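Local coordinates for protein phosphoribosylformylglycinamidine cyclo-ligase (Thermus thermophilus HB8, PDB 5AVM) that probably catalyses the ATP-dependent ring closure of formylglycinamidine ribonucleotide to 5-aminoimidazole ribonucleotide in de novo purine biosynthesis, at residues K66-L71 with L192-V197; L83-V88 with R127-P132; H243-G246 with E251-P254; V265-W270 with I285-M290. All coordinates share one frame; numbering follows the deposited sequence.

Interaction 1. Residues K66-L71 with L192-V197; sequences KTLLAL and LIRKVV
I193 meets L69 with one methyl: its CG2 lies 4.3 Å from L69 CD2. L69 carries CG anti to its own N (chi1 179°), and its branch leads across to I193.

R194 comes next and does most of the work. Its aliphatic part reaches across to the backbone of helix 66-72 at L69. CD is 3.7 Å from L69 N, and CG is 4.0 Å from L69 CB. The chain then bends at chi3 (66°), which turns the flat guanidinium over L68. L68 CB sits 3.4 Å above the guanidinium plane, over its centre. L68 CD1 reaches further along the same group and comes within 3.5 Å of R194 NH1. The interaction with L68 is therefore hydrocarbon against a charged face. The charge itself is met by E72, which forms a salt bridge with R194 NE just beyond the end of the first segment. An alanine here would remove the whole arm, and is likely to open a gap beside L68 and L69 and leave E72 without this partner.

The two short helical segments approach to 9.9 Å between axes. Their directions differ by 39°, so they run roughly the same way. One belongs to the N-terminal AIR synthase domain and the other to the C-terminal domain, so the contact joins the two halves of the chain. Helix 213-218 packs beside both, with L217 touching L69 and I193. L279 of helix 275-283 also lies against I193. On the far side of helix 66-72, T67 rests on W150 and I152 of strand 150-161.

Interaction 2. Residues L83-V88 with R127-P132; sequences LVNHSV and RAHGIP
H129 meets the helix 83-88 with its ring, and the ring has two partners there. NE2 donates a hydrogen bond of 2.9 Å to N85 OD1, with an angle of 149° at the hydrogen. The N85 amide and the H129 ring are turned 69° apart. The bond is tilted from both planes, so it joins the edge of the ring to the amide at a slant. N85 CG lies beside its backbone N (chi1 -72°), and this brings OD1 out to the ring. The other end of the amide is also held, because N85 ND2 donates to the O of H221. V84 CG1 is the apolar neighbour of the ring, 4.1 Å from H129 CD2.

Just past H129 the helix 112-129 ends in a Schellman motif. G130 is its C-prime residue, with positive phi. The I131 N bonds back to C126 O, and a weak bond runs from G130 N to R127 O.

This turn sends I131 back toward the other helix. I131 CD1 packs against V88 CG2 at 3.8 Å, methyl to methyl. L156 of strand 150-161 touches both V88 and I131, and P98 of strand 97-107 also touches I131.

Interaction 3. Residues H243-G246 with E251-P254; sequences HITG and ENLP
N252 reaches from its helix to the loop 243-246 and holds two carbonyls with one amide nitrogen. ND2 donates to G246 O at 3.1 Å, with an angle of 147° at the hydrogen. The donor stands well above the carbonyl plane of G246, 60° out of it. The bond from N252 ND2 to T245 O has the same length but is bent and weak. The same nitrogen also bonds to G248 O, so three backbone oxygens gather round it. N252 CG lies beside the backbone N (chi1 -61°), which directs the amide at the loop.

E251 also comes close, but without a bond. Its OE2 is 2.9 Å from G246 O, and both atoms are acceptors. The salt bridge of E251 OE2 with R255 probably eases this approach.

The loop is the glycine-rich turn that leads from strand 240-243 into helix 248-252, in the C-terminal AIR synthase domain. N252 thus ties the loop after the strand to the helix that follows.

Further out the contacts are apolar or mixed. N252 CB lies 3.5 Å from H243 O and 3.9 Å from I244 CD1. The T245 and N252 side chains cross at about a right angle, with T245 OG1 3.5 Å from N252 OD1. T245 CG2 covers one face of the H243 ring near its rim. That ring is bonded at ND1 to D90 and at NE2 to H221. I244 also rests on L298 and V301 of strand 298-304.

Interaction 4. Residues V265-W270 with I285-M290; sequences VRRGSW and IPEEEM
R267 and E287 meet head on, and their one polar link is a salt bridge. R267 NH2 is modelled 2.4 Å from E287 OE1, which is too short to trust. The place of NH2 is uncertain, so the length and fine geometry are doubtful; the model still pairs opposite charges. As modelled, the carboxylate comes at the edge of the guanidinium, and the two planes are 21° apart, nearly coplanar. R267 bends at chi3 (76°) to bring the group round to the acid.

Backbone structure supplies each partner. R267 sits in a type II beta turn from R266 to S269, where S269 OG bonds to R266 O at 2.5 Å, in the carbonyl plane. E287 opens the helix 287-293, with P286 at the N-cap position.

Apolar contact is shared through a third residue. L332 of strand 330-332 touches the side chains of both R267 and E287.

An alanine in place of E287 would take away the carboxylate, and would probably leave the R267 guanidinium without this partner and more mobile. R267 is exposed and E287 only partly covered. Both also touch a crystal neighbour, so solvent and lattice may both modulate the pair. The contact is a surface charge pair between a turn and a helix start, whose strength solvent would probably moderate.

In the fold
Interaction 1 spans the N-terminal and C-terminal domains, and interaction 2 is nested inside the loop it closes. Interactions 2 and 3 lie in different domains yet touch. H86 NE2 is 3.5 Å from T245 CG2, and H86 O is 3.6 Å from H243 CE1. H221 lies close to both: its ring meets those of H86 and H243. Interactions 1 and 4 also touch, where V196 CG2 packs 3.5 Å from I285 CD1. Interactions 3 and 4 share the C-terminal domain, with centres about 14 Å apart. Interactions 2 and 4 lie on opposite sides of the chain centre, about 29 Å apart between centres. The H86, H221 and H243 cluster thus joins the two domains.

Interaction 1. Residues K66-L71 with L192-V197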
loop_
_atom_site.group_PDB
_atom_site.type_symbol
_atom_site.label_atom_id
_atom_site.label_comp_id
_atom_site.label_asym_id
_atom_site.label_seq_id
_atom_site.Cartn_x
_atom_site.Cartn_y
_atom_site.Cartn_z
ATOM N N LYS B 66 -4.375 -15.991 -3.075
ATOM C CA LYS B 66 -3.550 -17.089 -2.575
ATOM C C LYS B 66 -3.690 -17.122 -1.063
ATOM O O LYS B 66 -3.575 -18.175 -0.444
ATOM C CB LYS B 66 -2.075 -16.879 -2.925
ATOM C CG LYS B 66 -1.161 -17.998 -2.438
ATOM C CD LYS B 66 0.213 -17.893 -3.087
ATOM C CE LYS B 66 1.065 -19.131 -2.823
ATOM N NZ LYS B 66 2.305 -19.111 -3.663
ATOM N N THR B 67 -3.941 -15.947 -0.485
ATOM C CA THR B 67 -4.095 -15.783 0.954
ATOM C C THR B 67 -5.208 -16.657 1.515
ATOM O O THR B 67 -5.060 -17.253 2.580
ATOM C CB THR B 67 -4.387 -14.316 1.315
ATOM O OG1 THR B 67 -3.305 -13.487 0.872
ATOM C CG2 THR B 67 -4.542 -14.163 2.813
ATOM N N LEU B 68 -6.326 -16.734 0.802
ATOM C CA LEU B 68 -7.442 -17.551 1.260
ATOM C C LEU B 68 -7.045 -19.026 1.218
ATOM O O LEU B 68 -7.384 -19.793 2.123
ATOM C CB LEU B 68 -8.667 -17.283 0.390
ATOM C CG LEU B 68 -9.083 -15.813 0.460
ATOM C CD1 LEU B 68 -10.227 -15.536 -0.496
ATOM C CD2 LEU B 68 -9.472 -15.474 1.891
ATOM N N LEU B 69 -6.306 -19.418 0.181
ATOM C CA LEU B 69 -5.854 -20.798 0.056
ATOM C C LEU B 69 -4.964 -21.181 1.240
ATOM O O LEU B 69 -5.072 -22.286 1.783
ATOM C CB LEU B 69 -5.071 -20.991 -1.246
ATOM C CG LEU B 69 -4.516 -22.400 -1.499
ATOM C CD1 LEU B 69 -5.666 -23.398 -1.631
ATOM C CD2 LEU B 69 -3.670 -22.399 -2.761
ATOM N N ALA B 70 -4.087 -20.258 1.634
ATOM C CA ALA B 70 -3.155 -20.475 2.742
ATOM C C ALA B 70 -3.852 -20.600 4.094
ATOM O O ALA B 70 -3.517 -21.474 4.896
ATOM C CB ALA B 70 -2.131 -19.342 2.790
ATOM N N LEU B 71 -4.809 -19.720 4.357
ATOM C CA LEU B 71 -5.526 -19.770 5.623
ATOM C C LEU B 71 -6.234 -21.116 5.732
ATOM O O LEU B 71 -6.088 -21.828 6.728
ATOM C CB LEU B 71 -6.541 -18.625 5.708
ATOM C CG LEU B 71 -6.000 -17.201 5.855
ATOM C CD1 LEU B 71 -7.118 -16.216 5.587
ATOM C CD2 LEU B 71 -5.414 -17.001 7.244
ATOM N N LEU B 192 -8.693 -19.134 -9.666
ATOM C CA LEU B 192 -8.998 -20.237 -10.563
ATOM C C LEU B 192 -8.609 -21.495 -9.801
ATOM O O LEU B 192 -9.371 -22.460 -9.748
ATOM C CB LEU B 192 -8.186 -20.104 -11.863
ATOM C CG LEU B 192 -8.380 -21.137 -12.983
ATOM C CD1 LEU B 192 -9.842 -21.557 -13.081
ATOM C CD2 LEU B 192 -7.913 -20.548 -14.302
ATOM N N ILE B 193 -7.428 -21.452 -9.185
ATOM C CA ILE B 193 -6.897 -22.566 -8.400
ATOM C C ILE B 193 -7.826 -23.030 -7.276
ATOM O O ILE B 193 -8.115 -24.218 -7.163
ATOM C CB ILE B 193 -5.519 -22.199 -7.786
ATOM C CG1 ILE B 193 -4.451 -22.191 -8.878
ATOM C CG2 ILE B 193 -5.154 -23.166 -6.684
ATOM C CD1 ILE B 193 -3.132 -21.586 -8.443
ATOM N N ARG B 194 -8.289 -22.105 -6.441
ATOM C CA ARG B 194 -9.164 -22.472 -5.332
ATOM C C ARG B 194 -10.450 -23.132 -5.812
ATOM O O ARG B 194 -11.034 -23.957 -5.105
ATOM C CB ARG B 194 -9.475 -21.249 -4.462
ATOM C CG ARG B 194 -8.275 -20.740 -3.652
ATOM C CD ARG B 194 -8.681 -19.655 -2.662
ATOM N NE ARG B 194 -9.562 -20.161 -1.607
ATOM C CZ ARG B 194 -10.736 -19.620 -1.288
ATOM N NH1 ARG B 194 -11.180 -18.553 -1.942
ATOM N NH2 ARG B 194 -11.468 -20.144 -0.313
ATOM N N LYS B 195 -10.883 -22.773 -7.016
ATOM C CA LYS B 195 -12.083 -23.363 -7.599
ATOM C C LYS B 195 -11.774 -24.772 -8.096
ATOM O O LYS B 195 -12.527 -25.712 -7.841
ATOM C CB LYS B 195 -12.580 -22.530 -8.779
ATOM C CG LYS B 195 -13.472 -23.317 -9.740
ATOM C CD LYS B 195 -13.907 -22.486 -10.939
ATOM C CE LYS B 195 -14.543 -23.358 -12.017
ATOM N NZ LYS B 195 -13.562 -24.309 -12.630
ATOM N N VAL B 196 -10.663 -24.905 -8.815
ATOM C CA VAL B 196 -10.249 -26.192 -9.360
ATOM C C VAL B 196 -9.955 -27.248 -8.284
ATOM O O VAL B 196 -10.347 -28.408 -8.429
ATOM C CB VAL B 196 -9.012 -26.019 -10.282
ATOM C CG1 VAL B 196 -8.393 -27.363 -10.597
ATOM C CG2 VAL B 196 -9.425 -25.337 -11.569
ATOM N N VAL B 197 -9.276 -26.852 -7.209
ATOM C CA VAL B 197 -8.949 -27.788 -6.135
ATOM C C VAL B 197 -10.016 -27.846 -5.040
ATOM O O VAL B 197 -9.880 -28.595 -4.072
ATOM C CB VAL B 197 -7.591 -27.441 -5.468
ATOM C CG1 VAL B 197 -6.492 -27.439 -6.510
ATOM C CG2 VAL B 197 -7.675 -26.101 -4.764
#

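Interaction 2. Residues L83-V88 with R127-P132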
loop_
_atom_site.group_PDB
_atom_site.type_symbol
_atom_site.label_atom_id
_atom_site.label_comp_id
_atom_site.label_asym_id
_atom_site.label_seq_id
_atom_site.Cartn_x
_atom_site.Cartn_y
_atom_site.Cartn_z
ATOM N N LEU B 83 4.691 -12.068 -0.780
ATOM C CA LEU B 83 4.579 -10.620 -0.967
ATOM C C LEU B 83 5.917 -9.932 -1.244
ATOM O O LEU B 83 6.065 -9.195 -2.219
ATOM C CB LEU B 83 3.933 -9.984 0.267
ATOM C CG LEU B 83 3.772 -8.467 0.215
ATOM C CD1 LEU B 83 3.069 -8.057 -1.074
ATOM C CD2 LEU B 83 2.993 -8.014 1.430
ATOM N N VAL B 84 6.885 -10.172 -0.368
ATOM C CA VAL B 84 8.207 -9.575 -0.493
ATOM C C VAL B 84 8.882 -9.961 -1.805
ATOM O O VAL B 84 9.393 -9.096 -2.525
ATOM C CB VAL B 84 9.090 -9.980 0.710
ATOM C CG1 VAL B 84 10.532 -9.565 0.485
ATOM C CG2 VAL B 84 8.546 -9.323 1.969
ATOM N N ASN B 85 8.880 -11.255 -2.121
ATOM C CA ASN B 85 9.494 -11.733 -3.356
ATOM C C ASN B 85 8.803 -11.206 -4.605
ATOM O O ASN B 85 9.455 -10.960 -5.614
ATOM C CB ASN B 85 9.512 -13.256 -3.381
ATOM C CG ASN B 85 10.509 -13.824 -2.408
ATOM O OD1 ASN B 85 11.144 -13.075 -1.664
ATOM N ND2 ASN B 85 10.657 -15.147 -2.399
ATOM N N HIS B 86 7.485 -11.043 -4.543
ATOM C CA HIS B 86 6.729 -10.517 -5.670
ATOM C C HIS B 86 7.092 -9.042 -5.807
ATOM O O HIS B 86 7.206 -8.515 -6.912
ATOM C CB HIS B 86 5.232 -10.694 -5.403
ATOM C CG HIS B 86 4.342 -10.212 -6.509
ATOM N ND1 HIS B 86 3.126 -10.798 -6.785
ATOM C CD2 HIS B 86 4.451 -9.163 -7.357
ATOM C CE1 HIS B 86 2.521 -10.129 -7.752
ATOM N NE2 HIS B 86 3.304 -9.131 -8.114
ATOM N N SER B 87 7.288 -8.385 -4.666
ATOM C CA SER B 87 7.651 -6.969 -4.633
ATOM C C SER B 87 9.070 -6.773 -5.169
ATOM O O SER B 87 9.343 -5.825 -5.908
ATOM C CB SER B 87 7.562 -6.424 -3.194
ATOM O OG SER B 87 6.240 -6.517 -2.669
ATOM N N VAL B 88 9.973 -7.667 -4.785
ATOM C CA VAL B 88 11.351 -7.593 -5.235
ATOM C C VAL B 88 11.438 -7.728 -6.756
ATOM O O VAL B 88 12.180 -6.993 -7.405
ATOM C CB VAL B 88 12.216 -8.695 -4.559
ATOM C CG1 VAL B 88 13.584 -8.779 -5.218
ATOM C CG2 VAL B 88 12.375 -8.392 -3.076
ATOM N N ARG B 127 14.549 -9.937 5.936
ATOM C CA ARG B 127 15.908 -10.157 6.400
ATOM C C ARG B 127 16.614 -11.231 5.578
ATOM O O ARG B 127 17.843 -11.311 5.580
ATOM C CB ARG B 127 15.945 -10.486 7.904
ATOM C CG ARG B 127 15.361 -11.804 8.323
ATOM C CD ARG B 127 15.536 -12.020 9.836
ATOM N NE ARG B 127 16.939 -12.112 10.250
ATOM C CZ ARG B 127 17.653 -11.107 10.758
ATOM N NH1 ARG B 127 17.106 -9.906 10.929
ATOM N NH2 ARG B 127 18.920 -11.305 11.103
ATOM N N ALA B 128 15.835 -12.036 4.855
ATOM C CA ALA B 128 16.394 -13.086 4.007
ATOM C C ALA B 128 17.082 -12.436 2.812
ATOM O O ALA B 128 17.998 -13.014 2.214
ATOM C CB ALA B 128 15.291 -14.023 3.524
ATOM N N HIS B 129 16.635 -11.228 2.477
ATOM C CA HIS B 129 17.188 -10.480 1.357
ATOM C C HIS B 129 18.004 -9.284 1.829
ATOM O O HIS B 129 18.501 -8.512 1.014
ATOM C CB HIS B 129 16.062 -9.991 0.450
ATOM C CG HIS B 129 15.326 -11.093 -0.243
ATOM N ND1 HIS B 129 15.922 -11.911 -1.179
ATOM C CD2 HIS B 129 14.040 -11.505 -0.148
ATOM C CE1 HIS B 129 15.034 -12.777 -1.632
ATOM N NE2 HIS B 129 13.885 -12.552 -1.023
ATOM N N GLY B 130 18.138 -9.137 3.143
ATOM C CA GLY B 130 18.887 -8.018 3.691
ATOM C C GLY B 130 18.180 -6.695 3.467
ATOM O O GLY B 130 18.801 -5.634 3.432
ATOM N N ILE B 131 16.866 -6.759 3.316
ATOM C CA ILE B 131 16.064 -5.573 3.083
ATOM C C ILE B 131 15.484 -5.068 4.401
ATOM O O ILE B 131 14.801 -5.813 5.114
ATOM C CB ILE B 131 14.893 -5.886 2.109
ATOM C CG1 ILE B 131 15.448 -6.417 0.789
ATOM C CG2 ILE B 131 14.052 -4.644 1.861
ATOM C CD1 ILE B 131 14.391 -7.008 -0.112
ATOM N N PRO B 132 15.764 -3.800 4.752
ATOM C CA PRO B 132 15.248 -3.214 5.991
ATOM C C PRO B 132 13.722 -3.242 5.986
ATOM O O PRO B 132 13.099 -2.899 4.983
ATOM C CB PRO B 132 15.782 -1.785 5.944
ATOM C CG PRO B 132 17.082 -1.940 5.222
ATOM C CD PRO B 132 16.727 -2.889 4.105
#

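Interaction 3. Residues H243-G246 with E251-P254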
loop_
_atom_site.group_PDB
_atom_site.type_symbol
_atom_site.label_atom_id
_atom_site.label_comp_id
_atom_site.label_asym_id
_atom_site.label_seq_id
_atom_site.Cartn_x
_atom_site.Cartn_y
_atom_site.Cartn_z
ATOM N N HIS B 243 8.051 -9.353 -15.302
ATOM C CA HIS B 243 7.731 -10.223 -14.190
ATOM C C HIS B 243 6.380 -10.755 -14.645
ATOM O O HIS B 243 5.482 -9.967 -14.938
ATOM C CB HIS B 243 7.577 -9.427 -12.903
ATOM C CG HIS B 243 7.427 -10.281 -11.683
ATOM N ND1 HIS B 243 6.819 -9.833 -10.532
ATOM C CD2 HIS B 243 7.817 -11.553 -11.433
ATOM C CE1 HIS B 243 6.839 -10.794 -9.623
ATOM N NE2 HIS B 243 7.440 -11.847 -10.145
ATOM N N ILE B 244 6.250 -12.077 -14.745
ATOM C CA ILE B 244 5.002 -12.704 -15.200
ATOM C C ILE B 244 4.041 -12.939 -14.040
ATOM O O ILE B 244 4.075 -13.976 -13.364
ATOM C CB ILE B 244 5.278 -14.043 -15.927
ATOM C CG1 ILE B 244 6.329 -13.815 -17.021
ATOM C CG2 ILE B 244 3.987 -14.598 -16.525
ATOM C CD1 ILE B 244 6.053 -12.598 -17.898
ATOM N N THR B 245 3.183 -11.947 -13.836
ATOM C CA THR B 245 2.207 -11.950 -12.773
ATOM C C THR B 245 0.800 -11.995 -13.364
ATOM O O THR B 245 0.577 -12.664 -14.371
ATOM C CB THR B 245 2.398 -10.696 -11.903
ATOM O OG1 THR B 245 2.394 -9.531 -12.739
ATOM C CG2 THR B 245 3.727 -10.767 -11.155
ATOM N N GLY B 246 -0.143 -11.292 -12.741
ATOM C CA GLY B 246 -1.512 -11.288 -13.226
ATOM C C GLY B 246 -1.581 -11.058 -14.717
ATOM O O GLY B 246 -0.961 -10.127 -15.225
ATOM N N GLU B 251 -0.028 -10.796 -21.196
ATOM C CA GLU B 251 -0.222 -9.424 -20.753
ATOM C C GLU B 251 1.081 -8.733 -20.379
ATOM O O GLU B 251 1.380 -7.639 -20.854
ATOM C CB GLU B 251 -1.155 -9.393 -19.548
ATOM C CG GLU B 251 -1.326 -8.013 -18.953
ATOM C CD GLU B 251 -1.946 -8.057 -17.581
ATOM O OE1 GLU B 251 -3.109 -8.514 -17.462
ATOM O OE2 GLU B 251 -1.262 -7.640 -16.619
ATOM N N ASN B 252 1.856 -9.395 -19.532
ATOM C CA ASN B 252 3.108 -8.853 -19.028
ATOM C C ASN B 252 4.300 -8.681 -19.960
ATOM O O ASN B 252 5.051 -7.716 -19.817
ATOM C CB ASN B 252 3.514 -9.662 -17.806
ATOM C CG ASN B 252 2.485 -9.579 -16.712
ATOM O OD1 ASN B 252 2.301 -8.529 -16.110
ATOM N ND2 ASN B 252 1.788 -10.673 -16.465
ATOM N N LEU B 253 4.498 -9.587 -20.906
ATOM C CA LEU B 253 5.648 -9.438 -21.788
ATOM C C LEU B 253 5.544 -8.222 -22.711
ATOM O O LEU B 253 6.472 -7.427 -22.795
ATOM C CB LEU B 253 5.875 -10.703 -22.630
ATOM C CG LEU B 253 7.280 -11.335 -22.586
ATOM C CD1 LEU B 253 7.426 -12.246 -23.789
ATOM C CD2 LEU B 253 8.391 -10.279 -22.606
ATOM N N PRO B 254 4.415 -8.063 -23.417
ATOM C CA PRO B 254 4.278 -6.911 -24.316
ATOM C C PRO B 254 4.593 -5.546 -23.694
ATOM O O PRO B 254 4.872 -4.584 -24.414
ATOM C CB PRO B 254 2.831 -7.020 -24.787
ATOM C CG PRO B 254 2.638 -8.505 -24.858
ATOM C CD PRO B 254 3.267 -8.978 -23.561
#

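Interaction 4. Residues V265-W270 with I285-M290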
loop_
_atom_site.group_PDB
_atom_site.type_symbol
_atom_site.label_atom_id
_atom_site.label_comp_id
_atom_site.label_asym_id
_atom_site.label_seq_id
_atom_site.Cartn_x
_atom_site.Cartn_y
_atom_site.Cartn_z
ATOM N N VAL B 265 7.697 -17.145 -28.644
ATOM C CA VAL B 265 8.044 -18.127 -27.618
ATOM C C VAL B 265 7.914 -19.575 -28.087
ATOM O O VAL B 265 6.811 -20.044 -28.353
ATOM C CB VAL B 265 7.156 -17.937 -26.362
ATOM C CG1 VAL B 265 7.495 -18.984 -25.311
ATOM C CG2 VAL B 265 7.347 -16.538 -25.801
ATOM N N ARG B 266 9.036 -20.284 -28.172
ATOM C CA ARG B 266 9.022 -21.684 -28.594
ATOM C C ARG B 266 8.491 -22.566 -27.469
ATOM O O ARG B 266 9.076 -22.609 -26.391
ATOM C CB ARG B 266 10.430 -22.157 -28.959
ATOM C CG ARG B 266 11.133 -21.342 -30.031
ATOM C CD ARG B 266 12.404 -22.061 -30.464
ATOM N NE ARG B 266 13.257 -22.397 -29.324
ATOM C CZ ARG B 266 14.122 -21.558 -28.759
ATOM N NH1 ARG B 266 14.257 -20.323 -29.231
ATOM N NH2 ARG B 266 14.848 -21.955 -27.720
ATOM N N ARG B 267 7.393 -23.274 -27.722
ATOM C CA ARG B 267 6.791 -24.150 -26.716
ATOM C C ARG B 267 7.757 -25.271 -26.342
ATOM O O ARG B 267 8.387 -25.870 -27.214
ATOM C CB ARG B 267 5.500 -24.778 -27.250
ATOM C CG ARG B 267 4.778 -23.948 -28.290
ATOM C CD ARG B 267 3.645 -24.731 -28.921
ATOM N NE ARG B 267 2.492 -24.833 -28.036
ATOM C CZ ARG B 267 1.320 -24.267 -28.293
ATOM N NH1 ARG B 267 1.154 -23.567 -29.408
ATOM N NH2 ARG B 267 0.315 -24.401 -27.441
ATOM N N GLY B 268 7.873 -25.554 -25.049
ATOM C CA GLY B 268 8.762 -26.611 -24.600
ATOM C C GLY B 268 10.223 -26.222 -24.467
ATOM O O GLY B 268 11.080 -27.093 -24.296
ATOM N N SER B 269 10.519 -24.927 -24.544
ATOM C CA SER B 269 11.896 -24.459 -24.421
ATOM C C SER B 269 12.250 -24.196 -22.965
ATOM O O SER B 269 13.373 -23.797 -22.649
ATOM C CB SER B 269 12.116 -23.189 -25.255
ATOM O OG SER B 269 11.149 -22.199 -24.968
ATOM N N TRP B 270 11.287 -24.442 -22.081
ATOM C CA TRP B 270 11.486 -24.238 -20.652
ATOM C C TRP B 270 10.644 -25.227 -19.848
ATOM O O TRP B 270 9.600 -25.697 -20.313
ATOM C CB TRP B 270 11.108 -22.798 -20.271
ATOM C CG TRP B 270 9.633 -22.575 -20.101
ATOM C CD1 TRP B 270 8.914 -22.712 -18.949
ATOM C CD2 TRP B 270 8.690 -22.228 -21.122
ATOM N NE1 TRP B 270 7.584 -22.476 -19.188
ATOM C CE2 TRP B 270 7.416 -22.178 -20.514
ATOM C CE3 TRP B 270 8.795 -21.961 -22.493
ATOM C CZ2 TRP B 270 6.255 -21.872 -21.226
ATOM C CZ3 TRP B 270 7.637 -21.655 -23.204
ATOM C CH2 TRP B 270 6.383 -21.614 -22.565
ATOM N N ILE B 285 -9.102 -27.009 -17.727
ATOM C CA ILE B 285 -8.797 -25.652 -18.161
ATOM C C ILE B 285 -8.067 -25.635 -19.501
ATOM O O ILE B 285 -7.025 -26.275 -19.663
ATOM C CB ILE B 285 -7.937 -24.937 -17.090
ATOM C CG1 ILE B 285 -8.685 -24.940 -15.753
ATOM C CG2 ILE B 285 -7.622 -23.521 -17.525
ATOM C CD1 ILE B 285 -7.817 -24.645 -14.562
ATOM N N PRO B 286 -8.622 -24.911 -20.487
ATOM C CA PRO B 286 -8.035 -24.794 -21.829
ATOM C C PRO B 286 -6.640 -24.160 -21.786
ATOM O O PRO B 286 -6.335 -23.380 -20.881
ATOM C CB PRO B 286 -9.042 -23.913 -22.569
ATOM C CG PRO B 286 -10.343 -24.236 -21.887
ATOM C CD PRO B 286 -9.943 -24.262 -20.434
ATOM N N GLU B 287 -5.801 -24.489 -22.764
ATOM C CA GLU B 287 -4.444 -23.946 -22.821
ATOM C C GLU B 287 -4.448 -22.424 -22.987
ATOM O O GLU B 287 -3.695 -21.724 -22.315
ATOM C CB GLU B 287 -3.658 -24.573 -23.979
ATOM C CG GLU B 287 -2.146 -24.512 -23.800
ATOM C CD GLU B 287 -1.387 -24.418 -25.111
ATOM O OE1 GLU B 287 -0.154 -24.613 -25.091
ATOM O OE2 GLU B 287 -2.006 -24.137 -26.156
ATOM N N GLU B 288 -5.292 -21.921 -23.887
ATOM C CA GLU B 288 -5.398 -20.483 -24.149
ATOM C C GLU B 288 -5.676 -19.717 -22.861
ATOM O O GLU B 288 -5.298 -18.554 -22.715
ATOM C CB GLU B 288 -6.517 -20.210 -25.160
ATOM C CG GLU B 288 -6.263 -20.777 -26.554
ATOM C CD GLU B 288 -5.201 -20.007 -27.326
ATOM O OE1 GLU B 288 -4.058 -19.884 -26.827
ATOM O OE2 GLU B 288 -5.510 -19.523 -28.437
ATOM N N GLU B 289 -6.348 -20.388 -21.934
ATOM C CA GLU B 289 -6.688 -19.810 -20.645
ATOM C C GLU B 289 -5.585 -20.041 -19.617
ATOM O O GLU B 289 -5.418 -19.251 -18.694
ATOM C CB GLU B 289 -8.004 -20.407 -20.152
ATOM C CG GLU B 289 -8.223 -20.304 -18.661
ATOM C CD GLU B 289 -9.640 -20.653 -18.283
ATOM O OE1 GLU B 289 -10.182 -21.623 -18.859
ATOM O OE2 GLU B 289 -10.207 -19.960 -17.410
ATOM N N MET B 290 -4.837 -21.127 -19.772
ATOM C CA MET B 290 -3.747 -21.429 -18.851
ATOM C C MET B 290 -2.656 -20.362 -18.911
ATOM O O MET B 290 -2.116 -19.958 -17.877
ATOM C CB MET B 290 -3.130 -22.795 -19.170
ATOM C CG MET B 290 -3.949 -23.980 -18.697
ATOM S SD MET B 290 -4.368 -23.891 -16.952
ATOM C CE MET B 290 -2.915 -24.583 -16.189
#